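Local coordinates for uncharacterized protein (Pyrococcus horikoshii, PDB 1ZJJ) that probably acts as a magnesium-dependent phosphatase of the haloacid dehalogenase (HAD) superfamily, at residues 4-8 with 9-13; 210-213 with 214-218. All coordinates share one frame; numbering follows the deposited sequence.

How the contacts relate
Contact 1 comes first along the chain. Strand 2-6 of the six-stranded parallel sheet ends at Phe-6, and residues 7-13 curl into a tight loop, so the contact closes only a short local loop. Contact 2 lies some two hundred residues later. There strand 204-209, which is next to strand 2-6 in the sheet, runs out into Asp-210 and helix 212-221 begins. The two contacts follow in series and neither encloses the other. They meet at the magnesium ion. Asp-7 and Asp-9 come from residues 4-13, Asp-210 comes from residues 210-218, and three waters complete the ligands. The ion thus ties together the ends of two neighbouring strands.

Contact 1 (4-8 with 9-13); sequences IIFDM and DGVLY. With MG (magnesium ion), chain D.
The side chain of Asp-7 leaves with CG anti to the backbone N (chi1 164°), which carries OD2 to the magnesium ion beside the backbone O of Asp-9. Val-11 has CG2 anti to its own carbonyl carbon, and this methyl lies 3.3 Å from Asp-7 OD2. Asp-7 OD2 binds the magnesium ion at 2.2 Å. Asp-9 O binds the magnesium ion at 2.3 Å. Asp-7 OD1 takes a hydrogen bond from water 1, itself a metal ligand, and pairs with Lys-187.

Met-8 O takes two donors of the turn, Val-11 N and Leu-12 N, each at 2.8 Å. The Leu-12 donor lies in the carbonyl plane with an N-H...O angle of 165°. The Val-11 donor sits above that plane. Gly-10 N bonds to Tyr-13 O.

Apolar groups pack around the turn. Leu-12 CD2 reaches Phe-6 CD2 at 4.1 Å, and the two side chains cross at about a right angle. Val-11 CG1 stands at the edge of the Phe-6 ring. Met-8 CB is 4.0 Å from Tyr-13 CE2, and Met-8 and Tyr-13 both touch helix 47-56.

Asp-7, Asp-9 and Val-11 match the DxDx(T/V) pattern of HAD enzymes. Asp-7 binds by its carboxylate and Asp-9 by its backbone O. The Asp-9 carboxylate stays off the metal, and its OD2 accepts from Gly-15 N, an arrangement consistent with a HAD phosphatase site.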
ATOM      1  N   ILE B   4       5.232 -32.330  12.593  1.00 18.07           N
ATOM      2  CA  ILE B   4       6.016 -31.109  12.566  1.00 17.27           C
ATOM      3  C   ILE B   4       5.825 -30.326  11.273  1.00 16.01           C
ATOM      4  O   ILE B   4       5.952 -30.863  10.174  1.00 15.20           O
ATOM      5  CB  ILE B   4       7.522 -31.424  12.781  1.00 18.26           C
ATOM      6  CG1 ILE B   4       7.699 -32.297  14.036  1.00 17.19           C
ATOM      7  CG2 ILE B   4       8.313 -30.124  12.934  1.00 19.91           C
ATOM      8  CD1 ILE B   4       9.125 -32.760  14.287  1.00 15.33           C
ATOM      9  N   ILE B   5       5.505 -29.048  11.425  1.00 16.35           N
ATOM     10  CA  ILE B   5       5.293 -28.158  10.292  1.00 14.15           C
ATOM     11  C   ILE B   5       6.510 -27.230  10.172  1.00 16.24           C
ATOM     12  O   ILE B   5       6.895 -26.579  11.148  1.00 17.51           O
ATOM     13  CB  ILE B   5       4.022 -27.302  10.508  1.00 17.00           C
ATOM     14  CG1 ILE B   5       2.854 -28.194  10.945  1.00 15.57           C
ATOM     15  CG2 ILE B   5       3.678 -26.541   9.226  1.00 15.24           C
ATOM     16  CD1 ILE B   5       2.517 -29.310   9.976  1.00 16.11           C
ATOM     17  N   PHE B   6       7.116 -27.174   8.986  1.00 14.93           N
ATOM     18  CA  PHE B   6       8.288 -26.324   8.768  1.00 14.70           C
ATOM     19  C   PHE B   6       8.084 -25.185   7.783  1.00 15.49           C
ATOM     20  O   PHE B   6       7.554 -25.382   6.685  1.00 14.41           O
ATOM     21  CB  PHE B   6       9.482 -27.109   8.207  1.00 14.23           C
ATOM     22  CG  PHE B   6       9.958 -28.239   9.074  1.00 15.99           C
ATOM     23  CD1 PHE B   6       9.331 -29.476   9.025  1.00 16.69           C
ATOM     24  CD2 PHE B   6      11.065 -28.077   9.905  1.00 15.06           C
ATOM     25  CE1 PHE B   6       9.803 -30.543   9.782  1.00 17.98           C
ATOM     26  CE2 PHE B   6      11.546 -29.141  10.670  1.00 17.30           C
ATOM     27  CZ  PHE B   6      10.911 -30.375  10.605  1.00 16.76           C
ATOM     28  N   ASP B   7       8.532 -23.999   8.175  1.00 16.01           N
ATOM     29  CA  ASP B   7       8.507 -22.860   7.270  1.00 16.68           C
ATOM     30  C   ASP B   7       9.682 -23.237   6.373  1.00 17.06           C
ATOM     31  O   ASP B   7      10.481 -24.096   6.748  1.00 14.62           O
ATOM     32  CB  ASP B   7       8.826 -21.567   8.007  1.00 17.28           C
ATOM     33  CG  ASP B   7       9.179 -20.442   7.062  1.00 20.50           C
ATOM     34  OD1 ASP B   7       8.301 -19.998   6.291  1.00 18.62           O
ATOM     35  OD2 ASP B   7      10.345 -20.019   7.086  1.00 19.61           O
ATOM     36  N   MET B   8       9.814 -22.610   5.208  1.00 16.12           N
ATOM     37  CA  MET B   8      10.905 -22.966   4.312  1.00 17.52           C
ATOM     38  C   MET B   8      12.135 -22.049   4.296  1.00 18.67           C
ATOM     39  O   MET B   8      13.170 -22.392   4.876  1.00 17.95           O
ATOM     40  CB  MET B   8      10.349 -23.149   2.897  1.00 20.00           C
ATOM     41  CG  MET B   8       9.262 -24.224   2.852  1.00 23.43           C
ATOM     42  SD  MET B   8       8.517 -24.527   1.232  1.00 29.73           S
ATOM     43  CE  MET B   8       9.569 -25.754   0.613  1.00 25.51           C
ATOM     44  N   ASP B   9      12.037 -20.896   3.642  1.00 18.79           N
ATOM     45  CA  ASP B   9      13.180 -19.984   3.557  1.00 19.14           C
ATOM     46  C   ASP B   9      13.672 -19.550   4.941  1.00 18.44           C
ATOM     47  O   ASP B   9      12.901 -19.054   5.752  1.00 16.31           O
ATOM     48  CB  ASP B   9      12.819 -18.746   2.731  1.00 20.12           C
ATOM     49  CG  ASP B   9      14.045 -17.977   2.282  1.00 21.36           C
ATOM     50  OD1 ASP B   9      13.909 -16.798   1.887  1.00 23.06           O
ATOM     51  OD2 ASP B   9      15.151 -18.562   2.312  1.00 22.81           O
ATOM     52  N   GLY B  10      14.961 -19.739   5.205  1.00 18.03           N
ATOM     53  CA  GLY B  10      15.507 -19.368   6.499  1.00 17.49           C
ATOM     54  C   GLY B  10      15.408 -20.511   7.497  1.00 18.58           C
ATOM     55  O   GLY B  10      15.886 -20.404   8.623  1.00 17.63           O
ATOM     56  N   VAL B  11      14.792 -21.611   7.071  1.00 17.23           N
ATOM     57  CA  VAL B  11      14.613 -22.783   7.920  1.00 17.12           C
ATOM     58  C   VAL B  11      15.191 -24.052   7.275  1.00 17.83           C
ATOM     59  O   VAL B  11      16.043 -24.723   7.856  1.00 16.74           O
ATOM     60  CB  VAL B  11      13.109 -23.002   8.230  1.00 15.26           C
ATOM     61  CG1 VAL B  11      12.919 -24.204   9.161  1.00 15.63           C
ATOM     62  CG2 VAL B  11      12.530 -21.740   8.878  1.00 18.34           C
ATOM     63  N   LEU B  12      14.733 -24.368   6.068  1.00 16.64           N
ATOM     64  CA  LEU B  12      15.204 -25.563   5.368  1.00 18.38           C
ATOM     65  C   LEU B  12      16.367 -25.225   4.446  1.00 20.79           C
ATOM     66  O   LEU B  12      17.089 -26.107   3.973  1.00 20.84           O
ATOM     67  CB  LEU B  12      14.060 -26.180   4.560  1.00 18.38           C
ATOM     68  CG  LEU B  12      12.833 -26.608   5.376  1.00 18.55           C
ATOM     69  CD1 LEU B  12      11.764 -27.177   4.442  1.00 17.88           C
ATOM     70  CD2 LEU B  12      13.244 -27.645   6.409  1.00 20.79           C
ATOM     71  N   TYR B  13      16.527 -23.936   4.187  1.00 21.45           N
ATOM     72  CA  TYR B  13      17.590 -23.431   3.339  1.00 22.46           C
ATOM     73  C   TYR B  13      17.573 -21.923   3.493  1.00 23.61           C
ATOM     74  O   TYR B  13      16.653 -21.367   4.087  1.00 23.81           O
ATOM     75  CB  TYR B  13      17.342 -23.824   1.878  1.00 23.68           C
ATOM     76  CG  TYR B  13      16.014 -23.348   1.326  1.00 23.59           C
ATOM     77  CD1 TYR B  13      15.840 -22.029   0.904  1.00 23.24           C
ATOM     78  CD2 TYR B  13      14.925 -24.218   1.237  1.00 23.99           C
ATOM     79  CE1 TYR B  13      14.615 -21.587   0.403  1.00 23.94           C
ATOM     80  CE2 TYR B  13      13.697 -23.789   0.743  1.00 23.74           C
ATOM     81  CZ  TYR B  13      13.546 -22.476   0.326  1.00 25.36           C
ATOM     82  OH  TYR B  13      12.326 -22.078  -0.175  1.00 24.35           O
TER
HETATM   83 MG    MG D1002      11.052 -18.027   6.646  1.00 21.90          MG
HETATM   84  O   HOH W   1      10.123 -17.825   4.832  1.00 13.22           O
HETATM   85  O   HOH W   2       9.302 -17.225   7.600  1.00 16.78           O
HETATM   86  O   HOH W   3      12.019 -16.109   6.451  1.00 18.11           O

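Contact 2 (210-213 with 214-218); sequences DRLD and TDIAF. With MG (magnesium ion), chain D.
The carboxylates of Asp-210 and Asp-215 are turned 39° apart, with Asp-210 OD1 3.6 Å from Asp-215 OD2. Metal-bound water 2 lies in plane at the edge of the Arg-211 guanidinium. The same water donates to Asp-215 OD2 at 2.7 Å. Asp-210 OD1 binds the magnesium ion at 2.3 Å. Its OD2 accepts from water 3, another metal ligand, and from the backbone N of Val-233. Arg-211 NE gives water 3 a weak bond.

Asp-215 reaches back over the start of helix 212-221. Its CG is anti to the carbonyl carbon (chi1 -59°), and this turns OD2 toward the preceding loop. Arg-211 N donates to the anti lone pair of OD2 at 3.1 Å. Asp-210 N adds a weak bond to the same oxygen. OD1 pairs with Lys-187. With an alanine here, Arg-211 N and water 2 would probably lose this acceptor, and Lys-187 would lose one of its carboxylate partners, keeping Asp-7.

Arg-211 is the N-cap residue. Its O accepts from Ile-216 N at 3.1 Å, and Leu-212 O accepts from Ala-217 N at 2.9 Å. These bonds span five residues, in keeping with the wider pi-type turn at 214-216. Thr-214 OG1 lies 3.3 Å from Arg-211 CB. The side chains of Leu-212 and Ile-216 lie side by side, pointing the same way, with Leu-212 CD2 4.0 Å from Ile-216 CG1. Both pack on Met-228 of strand 225-229.

Asp-215 is thus a second-shell residue. It does not bind the ion itself. It probably helps to orient a metal-bound water and to fix the loop that carries Asp-210, and Lys-187 probably offsets part of the negative charge gathered here.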
ATOM      1  N   ASP B 210      11.493 -19.103  11.250  1.00 18.96           N
ATOM      2  CA  ASP B 210      12.536 -18.121  11.535  1.00 19.00           C
ATOM      3  C   ASP B 210      11.975 -16.712  11.683  1.00 18.29           C
ATOM      4  O   ASP B 210      12.723 -15.782  11.982  1.00 18.62           O
ATOM      5  CB  ASP B 210      13.593 -18.117  10.430  1.00 18.67           C
ATOM      6  CG  ASP B 210      13.048 -17.600   9.124  1.00 19.10           C
ATOM      7  OD1 ASP B 210      12.042 -18.173   8.672  1.00 14.93           O
ATOM      8  OD2 ASP B 210      13.610 -16.634   8.562  1.00 17.70           O
ATOM      9  N   ARG B 211      10.672 -16.547  11.460  1.00 16.90           N
ATOM     10  CA  ARG B 211      10.037 -15.235  11.595  1.00 19.43           C
ATOM     11  C   ARG B 211       9.071 -15.199  12.777  1.00 19.56           C
ATOM     12  O   ARG B 211       8.180 -16.036  12.896  1.00 19.16           O
ATOM     13  CB  ARG B 211       9.283 -14.848  10.317  1.00 19.20           C
ATOM     14  CG  ARG B 211      10.177 -14.432   9.149  1.00 19.90           C
ATOM     15  CD  ARG B 211       9.351 -14.097   7.895  1.00 17.97           C
ATOM     16  NE  ARG B 211      10.202 -13.950   6.718  1.00 16.15           N
ATOM     17  CZ  ARG B 211      10.700 -12.794   6.283  1.00 16.65           C
ATOM     18  NH1 ARG B 211      10.428 -11.663   6.919  1.00 15.18           N
ATOM     19  NH2 ARG B 211      11.489 -12.770   5.216  1.00 15.31           N
ATOM     20  N   LEU B 212       9.250 -14.212  13.643  1.00 20.24           N
ATOM     21  CA  LEU B 212       8.404 -14.065  14.817  1.00 22.67           C
ATOM     22  C   LEU B 212       6.987 -13.623  14.474  1.00 23.54           C
ATOM     23  O   LEU B 212       6.014 -14.174  14.990  1.00 22.98           O
ATOM     24  CB  LEU B 212       9.048 -13.069  15.788  1.00 23.24           C
ATOM     25  CG  LEU B 212      10.245 -13.620  16.570  1.00 25.34           C
ATOM     26  CD1 LEU B 212      11.179 -12.493  16.991  1.00 23.80           C
ATOM     27  CD2 LEU B 212       9.730 -14.398  17.788  1.00 25.94           C
ATOM     28  N   ASP B 213       6.879 -12.632  13.595  1.00 23.03           N
ATOM     29  CA  ASP B 213       5.591 -12.083  13.180  1.00 24.08           C
ATOM     30  C   ASP B 213       4.669 -13.025  12.408  1.00 22.65           C
ATOM     31  O   ASP B 213       3.461 -12.810  12.382  1.00 22.97           O
ATOM     32  CB  ASP B 213       5.823 -10.820  12.357  1.00 28.71           C
ATOM     33  CG  ASP B 213       6.636 -11.089  11.114  1.00 31.78           C
ATOM     34  OD1 ASP B 213       6.047 -11.498  10.096  1.00 35.62           O
ATOM     35  OD2 ASP B 213       7.870 -10.911  11.164  1.00 37.28           O
ATOM     36  N   THR B 214       5.215 -14.055  11.764  1.00 20.29           N
ATOM     37  CA  THR B 214       4.362 -14.992  11.039  1.00 19.16           C
ATOM     38  C   THR B 214       4.432 -16.398  11.631  1.00 19.33           C
ATOM     39  O   THR B 214       3.446 -16.906  12.166  1.00 20.07           O
ATOM     40  CB  THR B 214       4.728 -15.074   9.536  1.00 20.86           C
ATOM     41  OG1 THR B 214       6.121 -15.363   9.392  1.00 20.28           O
ATOM     42  CG2 THR B 214       4.397 -13.773   8.835  1.00 21.41           C
ATOM     43  N   ASP B 215       5.608 -17.014  11.551  1.00 18.19           N
ATOM     44  CA  ASP B 215       5.791 -18.367  12.062  1.00 16.99           C
ATOM     45  C   ASP B 215       5.475 -18.540  13.548  1.00 15.81           C
ATOM     46  O   ASP B 215       4.615 -19.341  13.915  1.00 17.73           O
ATOM     47  CB  ASP B 215       7.220 -18.833  11.780  1.00 13.26           C
ATOM     48  CG  ASP B 215       7.546 -18.827  10.305  1.00 13.72           C
ATOM     49  OD1 ASP B 215       6.705 -19.300   9.515  1.00 14.24           O
ATOM     50  OD2 ASP B 215       8.636 -18.356   9.936  1.00 13.90           O
ATOM     51  N   ILE B 216       6.159 -17.792  14.402  1.00 17.76           N
ATOM     52  CA  ILE B 216       5.930 -17.930  15.834  1.00 17.68           C
ATOM     53  C   ILE B 216       4.558 -17.413  16.263  1.00 19.17           C
ATOM     54  O   ILE B 216       3.905 -18.011  17.118  1.00 18.47           O
ATOM     55  CB  ILE B 216       7.047 -17.232  16.637  1.00 17.40           C
ATOM     56  CG1 ILE B 216       8.405 -17.781  16.197  1.00 19.50           C
ATOM     57  CG2 ILE B 216       6.858 -17.473  18.129  1.00 19.81           C
ATOM     58  CD1 ILE B 216       8.513 -19.305  16.270  1.00 17.98           C
ATOM     59  N   ALA B 217       4.111 -16.314  15.660  1.00 18.31           N
ATOM     60  CA  ALA B 217       2.805 -15.760  15.997  1.00 18.37           C
ATOM     61  C   ALA B 217       1.732 -16.803  15.686  1.00 17.70           C
ATOM     62  O   ALA B 217       0.768 -16.972  16.425  1.00 16.75           O
ATOM     63  CB  ALA B 217       2.560 -14.493  15.195  1.00 19.03           C
ATOM     64  N   PHE B 218       1.937 -17.509  14.580  1.00 16.90           N
ATOM     65  CA  PHE B 218       1.036 -18.548  14.108  1.00 19.04           C
ATOM     66  C   PHE B 218       0.925 -19.671  15.142  1.00 18.96           C
ATOM     67  O   PHE B 218      -0.170 -20.046  15.551  1.00 18.05           O
ATOM     68  CB  PHE B 218       1.586 -19.094  12.785  1.00 17.83           C
ATOM     69  CG  PHE B 218       0.707 -20.110  12.111  1.00 19.84           C
ATOM     70  CD1 PHE B 218      -0.607 -19.810  11.776  1.00 19.63           C
ATOM     71  CD2 PHE B 218       1.226 -21.350  11.743  1.00 19.68           C
ATOM     72  CE1 PHE B 218      -1.395 -20.732  11.078  1.00 20.48           C
ATOM     73  CE2 PHE B 218       0.454 -22.275  11.048  1.00 20.16           C
ATOM     74  CZ  PHE B 218      -0.862 -21.966  10.713  1.00 20.62           C
TER
HETATM   75 MG    MG D1002      11.052 -18.027   6.646  1.00 21.90          MG
HETATM   76  O   HOH W   3      12.019 -16.109   6.451  1.00 18.11           O
HETATM   77  O   HOH W   2       9.302 -17.225   7.600  1.00 16.78           O
HETATM   78  O   HOH W   1      10.123 -17.825   4.832  1.00 13.22           O